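Long-range contacts in predicted ATPase of the ABC class (Vibrio vulnificus, PDB 5D6A), which binds the ATP analogue AMP-PNP and is predicted to be an ATPase of the ABC class that hydrolyses ATP: residues A[98-103]-A[127-133]; A[193-198]-A[291-296]. One frame throughout, in Å; residues are numbered along the deposited sequence.

Interaction 1. Residues A[98-103]-A[127-133]; sequences ARDFIA and DSTSVLF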
loop_
_atom_site.group_PDB
_atom_site.type_symbol
_atom_site.label_atom_id
_atom_site.label_comp_id
_atom_site.label_asym_id
_atom_site.label_seq_id
_atom_site.Cartn_x
_atom_site.Cartn_y
_atom_site.Cartn_z
ATOM N N ALA A 98 5.364 32.354 2.593
ATOM C CA ALA A 98 5.264 33.059 3.864
ATOM C C ALA A 98 4.380 32.271 4.828
ATOM O O ALA A 98 4.738 32.067 5.984
ATOM C CB ALA A 98 4.704 34.456 3.649
ATOM N N ARG A 99 3.229 31.821 4.337
ATOM C CA ARG A 99 2.294 31.028 5.140
ATOM C C ARG A 99 2.938 29.711 5.579
ATOM O O ARG A 99 2.721 29.243 6.699
ATOM C CB ARG A 99 1.029 30.739 4.337
ATOM C CG ARG A 99 0.176 31.959 4.034
ATOM C CD ARG A 99 -0.755 31.679 2.866
ATOM N NE ARG A 99 -1.561 30.482 3.088
ATOM C CZ ARG A 99 -2.253 29.849 2.144
ATOM N NH1 ARG A 99 -2.234 30.277 0.885
ATOM N NH2 ARG A 99 -2.952 28.766 2.459
ATOM N N ASP A 100 3.720 29.116 4.680
ATOM C CA ASP A 100 4.415 27.868 4.965
ATOM C C ASP A 100 5.495 28.102 6.013
ATOM O O ASP A 100 5.620 27.342 6.970
ATOM C CB ASP A 100 5.063 27.317 3.694
ATOM C CG ASP A 100 5.788 26.003 3.929
ATOM O OD1 ASP A 100 5.134 25.023 4.340
ATOM O OD2 ASP A 100 7.009 25.944 3.671
ATOM N N PHE A 101 6.272 29.164 5.821
ATOM C CA PHE A 101 7.358 29.505 6.732
ATOM C C PHE A 101 6.824 29.780 8.140
ATOM O O PHE A 101 7.435 29.375 9.129
ATOM C CB PHE A 101 8.133 30.716 6.203
ATOM C CG PHE A 101 9.369 31.044 6.999
ATOM C CD1 PHE A 101 10.588 30.461 6.681
ATOM C CD2 PHE A 101 9.315 31.933 8.060
ATOM C CE1 PHE A 101 11.727 30.759 7.407
ATOM C CE2 PHE A 101 10.448 32.233 8.790
ATOM C CZ PHE A 101 11.656 31.646 8.464
ATOM N N ILE A 102 5.685 30.465 8.221
ATOM C CA ILE A 102 5.053 30.779 9.508
ATOM C C ILE A 102 4.617 29.506 10.246
ATOM O O ILE A 102 4.749 29.416 11.466
ATOM C CB ILE A 102 3.860 31.742 9.320
ATOM C CG1 ILE A 102 4.379 33.140 8.971
ATOM C CG2 ILE A 102 3.020 31.826 10.586
ATOM C CD1 ILE A 102 3.298 34.119 8.567
ATOM N N ALA A 103 4.106 28.529 9.501
ATOM C CA ALA A 103 3.682 27.257 10.085
ATOM C C ALA A 103 4.880 26.499 10.654
ATOM O O ALA A 103 4.803 25.927 11.742
ATOM C CB ALA A 103 2.974 26.408 9.043
ATOM N N ASP A 127 -0.680 24.739 -0.386
ATOM C CA ASP A 127 -1.671 25.750 -0.055
ATOM C C ASP A 127 -2.492 25.105 1.055
ATOM O O ASP A 127 -3.473 24.418 0.796
ATOM C CB ASP A 127 -2.515 26.086 -1.290
ATOM C CG ASP A 127 -3.493 27.219 -1.054
ATOM O OD1 ASP A 127 -3.729 27.590 0.112
ATOM O OD2 ASP A 127 -4.039 27.734 -2.050
ATOM N N SER A 128 -2.058 25.327 2.294
ATOM C CA SER A 128 -2.658 24.706 3.474
ATOM C C SER A 128 -3.505 25.619 4.347
ATOM O O SER A 128 -3.397 26.840 4.277
ATOM C CB SER A 128 -1.534 24.136 4.334
ATOM O OG SER A 128 -2.031 23.590 5.539
ATOM N N THR A 129 -4.333 24.996 5.187
ATOM C CA THR A 129 -5.200 25.718 6.122
ATOM C C THR A 129 -4.544 25.903 7.489
ATOM O O THR A 129 -5.123 26.534 8.373
ATOM C CB THR A 129 -6.556 25.005 6.325
ATOM O OG1 THR A 129 -6.344 23.678 6.824
ATOM C CG2 THR A 129 -7.326 24.941 5.017
ATOM N N SER A 130 -3.347 25.351 7.669
ATOM C CA SER A 130 -2.638 25.505 8.938
ATOM C C SER A 130 -2.312 26.983 9.168
ATOM O O SER A 130 -2.270 27.445 10.306
ATOM C CB SER A 130 -1.375 24.643 8.968
ATOM O OG SER A 130 -0.533 24.937 7.870
ATOM N N VAL A 131 -2.079 27.711 8.076
ATOM C CA VAL A 131 -1.815 29.147 8.126
ATOM C C VAL A 131 -2.496 29.802 6.918
ATOM O O VAL A 131 -2.152 29.512 5.771
ATOM C CB VAL A 131 -0.309 29.470 8.113
ATOM C CG1 VAL A 131 -0.087 30.979 8.107
ATOM C CG2 VAL A 131 0.381 28.839 9.311
ATOM N N LEU A 132 -3.457 30.681 7.185
ATOM C CA LEU A 132 -4.208 31.359 6.132
ATOM C C LEU A 132 -4.117 32.877 6.221
ATOM O O LEU A 132 -4.054 33.434 7.319
ATOM C CB LEU A 132 -5.685 30.975 6.238
ATOM C CG LEU A 132 -6.046 29.508 6.023
ATOM C CD1 LEU A 132 -7.497 29.260 6.406
ATOM C CD2 LEU A 132 -5.780 29.103 4.581
ATOM N N PHE A 133 -4.107 33.538 5.061
ATOM C CA PHE A 133 -4.122 35.003 5.005
ATOM C C PHE A 133 -5.477 35.473 4.505
ATOM O O PHE A 133 -6.125 34.804 3.705
ATOM C CB PHE A 133 -3.053 35.608 4.075
ATOM C CG PHE A 133 -1.630 35.405 4.522
ATOM C CD1 PHE A 133 -1.287 35.387 5.866
ATOM C CD2 PHE A 133 -0.611 35.364 3.582
ATOM C CE1 PHE A 133 0.034 35.233 6.256
ATOM C CE2 PHE A 133 0.712 35.225 3.969
ATOM C CZ PHE A 133 1.034 35.156 5.307
#
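Arg99 leaves helix 98-103 and threads its guanidinium between loop 127-130 and the start of strand 131-133, where Asp127 OD1, Ser128 O and Val131 O meet its edge near its own plane. Arg99 NE donates to Val131 O at 2.9 Å in a nearly straight bond (165°), while Arg99 NH2 is shared between Ser128 O at 2.7 Å and Asp127 OD1. The latter pair is a salt bridge, and the carboxylate is turned 77° from the guanidinium plane. NH1 adds a weak bond to OD1. With these partners on NE and NH2, the rotation of the group should be well fixed.

The aliphatic stem of Arg99 serves a second purpose: CG lies over one face of the Phe133 ring, 3.5 Å from its centroid, in a CH-pi contact. Ala98 CB and Ile102 CD1 reach the edge of that ring. Farther along the helix, Ala103 CB packs on Val131 CG2 at 3.6 Å, and Ile102 CG2 approaches Val131 CG1.

Behind this shell, Ser128 OG accepts from Ser130 N, an ST turn consistent with a fixed path for the backbone presenting Ser128 O. Strand 131-133 pairs with strand 137-144, so the contact lays helix 92-109 against an antiparallel sheet, helix-on-sheet packing within the N-terminal region of this ABC-class ATPase.

Interaction 2. Residues A[193-198]-A[291-296]; sequences DQEALR and REYIVT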
loop_
_atom_site.group_PDB
_atom_site.type_symbol
_atom_site.label_atom_id
_atom_site.label_comp_id
_atom_site.label_asym_id
_atom_site.label_seq_id
_atom_site.Cartn_x
_atom_site.Cartn_y
_atom_site.Cartn_z
ATOM N N ASP A 193 9.991 31.917 -7.134
ATOM C CA ASP A 193 10.758 31.527 -8.310
ATOM C C ASP A 193 10.160 30.271 -8.935
ATOM O O ASP A 193 10.047 30.177 -10.156
ATOM C CB ASP A 193 12.231 31.286 -7.955
ATOM C CG ASP A 193 12.980 32.571 -7.618
ATOM O OD1 ASP A 193 12.376 33.668 -7.677
ATOM O OD2 ASP A 193 14.186 32.481 -7.307
ATOM N N GLN A 194 9.778 29.311 -8.095
ATOM C CA GLN A 194 9.164 28.072 -8.578
ATOM C C GLN A 194 7.877 28.328 -9.356
ATOM O O GLN A 194 7.656 27.724 -10.406
ATOM C CB GLN A 194 8.912 27.106 -7.423
ATOM C CG GLN A 194 10.164 26.364 -6.998
ATOM C CD GLN A 194 9.973 25.539 -5.744
ATOM O OE1 GLN A 194 9.985 24.310 -5.788
ATOM N NE2 GLN A 194 9.774 26.211 -4.620
ATOM N N GLU A 195 7.034 29.222 -8.848
ATOM C CA GLU A 195 5.791 29.550 -9.536
ATOM C C GLU A 195 6.112 30.241 -10.856
ATOM O O GLU A 195 5.548 29.896 -11.895
ATOM C CB GLU A 195 4.900 30.443 -8.668
ATOM C CG GLU A 195 3.576 30.836 -9.318
ATOM C CD GLU A 195 2.700 29.643 -9.674
ATOM O OE1 GLU A 195 2.903 28.545 -9.105
ATOM O OE2 GLU A 195 1.792 29.810 -10.518
ATOM N N ALA A 196 7.027 31.208 -10.804
ATOM C CA ALA A 196 7.451 31.955 -11.989
ATOM C C ALA A 196 8.002 31.026 -13.068
ATOM O O ALA A 196 7.702 31.196 -14.243
ATOM C CB ALA A 196 8.490 33.000 -11.612
ATOM N N LEU A 197 8.808 30.047 -12.661
ATOM C CA LEU A 197 9.377 29.074 -13.596
ATOM C C LEU A 197 8.291 28.163 -14.162
ATOM O O LEU A 197 8.345 27.778 -15.329
ATOM C CB LEU A 197 10.458 28.230 -12.914
ATOM C CG LEU A 197 11.720 28.967 -12.458
ATOM C CD1 LEU A 197 12.605 28.044 -11.635
ATOM C CD2 LEU A 197 12.485 29.535 -13.645
ATOM N N ARG A 198 7.308 27.820 -13.330
ATOM C CA ARG A 198 6.208 26.963 -13.769
ATOM C C ARG A 198 5.314 27.675 -14.784
ATOM O O ARG A 198 4.809 27.045 -15.709
ATOM C CB ARG A 198 5.379 26.465 -12.572
ATOM C CG ARG A 198 4.216 25.562 -12.975
ATOM C CD ARG A 198 3.499 24.915 -11.797
ATOM N NE ARG A 198 4.337 23.945 -11.085
ATOM C CZ ARG A 198 5.045 24.199 -9.983
ATOM N NH1 ARG A 198 5.034 25.406 -9.423
ATOM N NH2 ARG A 198 5.768 23.232 -9.431
ATOM N N ARG A 291 15.189 19.678 -5.122
ATOM C CA ARG A 291 14.225 19.761 -6.220
ATOM C C ARG A 291 13.516 21.118 -6.301
ATOM O O ARG A 291 12.677 21.320 -7.180
ATOM C CB ARG A 291 13.171 18.662 -6.050
ATOM C CG ARG A 291 13.729 17.249 -6.094
ATOM C CD ARG A 291 12.715 16.225 -5.607
ATOM N NE ARG A 291 12.425 16.401 -4.182
ATOM C CZ ARG A 291 11.621 15.619 -3.464
ATOM N NH1 ARG A 291 11.004 14.580 -4.017
ATOM N NH2 ARG A 291 11.440 15.878 -2.173
ATOM N N GLU A 292 13.857 22.049 -5.407
ATOM C CA GLU A 292 13.183 23.361 -5.385
ATOM C C GLU A 292 13.332 24.201 -6.665
ATOM O O GLU A 292 12.737 25.268 -6.770
ATOM C CB GLU A 292 13.575 24.203 -4.152
ATOM C CG GLU A 292 15.009 24.732 -4.088
ATOM C CD GLU A 292 16.043 23.689 -3.714
ATOM O OE1 GLU A 292 15.753 22.474 -3.793
ATOM O OE2 GLU A 292 17.162 24.095 -3.335
ATOM N N TYR A 293 14.142 23.745 -7.616
ATOM C CA TYR A 293 14.267 24.459 -8.884
ATOM C C TYR A 293 13.907 23.550 -10.052
ATOM O O TYR A 293 14.433 23.688 -11.160
ATOM C CB TYR A 293 15.641 25.116 -9.038
ATOM C CG TYR A 293 15.784 26.345 -8.173
ATOM C CD1 TYR A 293 15.210 27.553 -8.561
ATOM C CD2 TYR A 293 16.482 26.306 -6.969
ATOM C CE1 TYR A 293 15.325 28.688 -7.776
ATOM C CE2 TYR A 293 16.607 27.438 -6.177
ATOM C CZ TYR A 293 16.025 28.626 -6.585
ATOM O OH TYR A 293 16.141 29.759 -5.808
ATOM N N ILE A 294 12.989 22.624 -9.782
ATOM C CA ILE A 294 12.467 21.717 -10.791
ATOM C C ILE A 294 10.967 21.974 -10.848
ATOM O O ILE A 294 10.296 21.951 -9.818
ATOM C CB ILE A 294 12.699 20.233 -10.445
ATOM C CG1 ILE A 294 14.173 19.964 -10.128
ATOM C CG2 ILE A 294 12.247 19.351 -11.602
ATOM C CD1 ILE A 294 14.470 18.521 -9.771
ATOM N N VAL A 295 10.452 22.241 -12.044
ATOM C CA VAL A 295 9.023 22.485 -12.226
ATOM C C VAL A 295 8.466 21.579 -13.319
ATOM O O VAL A 295 9.180 21.188 -14.243
ATOM C CB VAL A 295 8.720 23.961 -12.569
ATOM C CG1 VAL A 295 9.030 24.857 -11.379
ATOM C CG2 VAL A 295 9.492 24.404 -13.804
ATOM N N THR A 296 7.187 21.247 -13.197
ATOM C CA THR A 296 6.517 20.385 -14.155
ATOM C C THR A 296 5.060 20.809 -14.301
ATOM O O THR A 296 4.478 21.403 -13.396
ATOM C CB THR A 296 6.566 18.910 -13.702
ATOM O OG1 THR A 296 7.927 18.508 -13.503
ATOM C CG2 THR A 296 5.922 17.995 -14.729
#
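Arg198 and Val295 meet where helix 193-198 runs beside strand 294-296, the axes of the two short segments 8.0 Å apart at closest approach and inclined at 44°. Arg198 CB starts 4.2 Å from Val295 CG1. CG stands opposite the backbone N across the first torsion (chi1 -180°), and Arg198 CD passes Thr296 O at 4.0 Å. A bend at chi3 (-67°) then sets Arg198 NE beside Thr296 O for a weak hydrogen bond of 3.4 Å, the oxygen lying near the guanidinium plane. Chi4 turns the guanidinium so that Val295 CG1 comes over one face, toward its rim. At the end, NH2 donates to Ser281 O and NH1 bonds Asn284 OD1.

Val295 CG2 fits against the helix backbone, 3.9 Å from Leu197 O. Leu197 CB touches Val295 CG1, and Leu197 CD1 reaches the Tyr293 ring edge at CD1, 4.1 Å away. Asp193 OD2 also approaches that edge, but its carboxylate is engaged by the backbone amides of Asn247 and Arg248. Gln194 packs beside Glu292, its OE1 accepting from His285 N.

Val295, Leu197 and Tyr293 thus give the contact an apolar centre flanked by polar side chains; the one cross-segment hydrogen bond is weak, and the arginine tip fastens the helix to residues 281-284 instead.

From the N terminus, helix 92-109 comes first, and interaction 1 closes a short loop of 23 residues when the chain returns at 127-133. The chain then passes through strand 137-144 and helix 155-172 to helix 181-199, from which interaction 2 spans 92 residues, including the putative Walker A loop and helix 271-280, before closing at 291-296. The two loops follow in series, neither nesting nor crossing. The centres of interaction 1 and interaction 2 lie 19 Å apart, and the nearest atoms of interactions 1 and 2 are about 9 Å apart. Helix 181-199 bridges them: Cys188 and Leu184 touch helix 92-109, while its later residues cover strand 294-296, joining the N-terminal region to the P-loop domain.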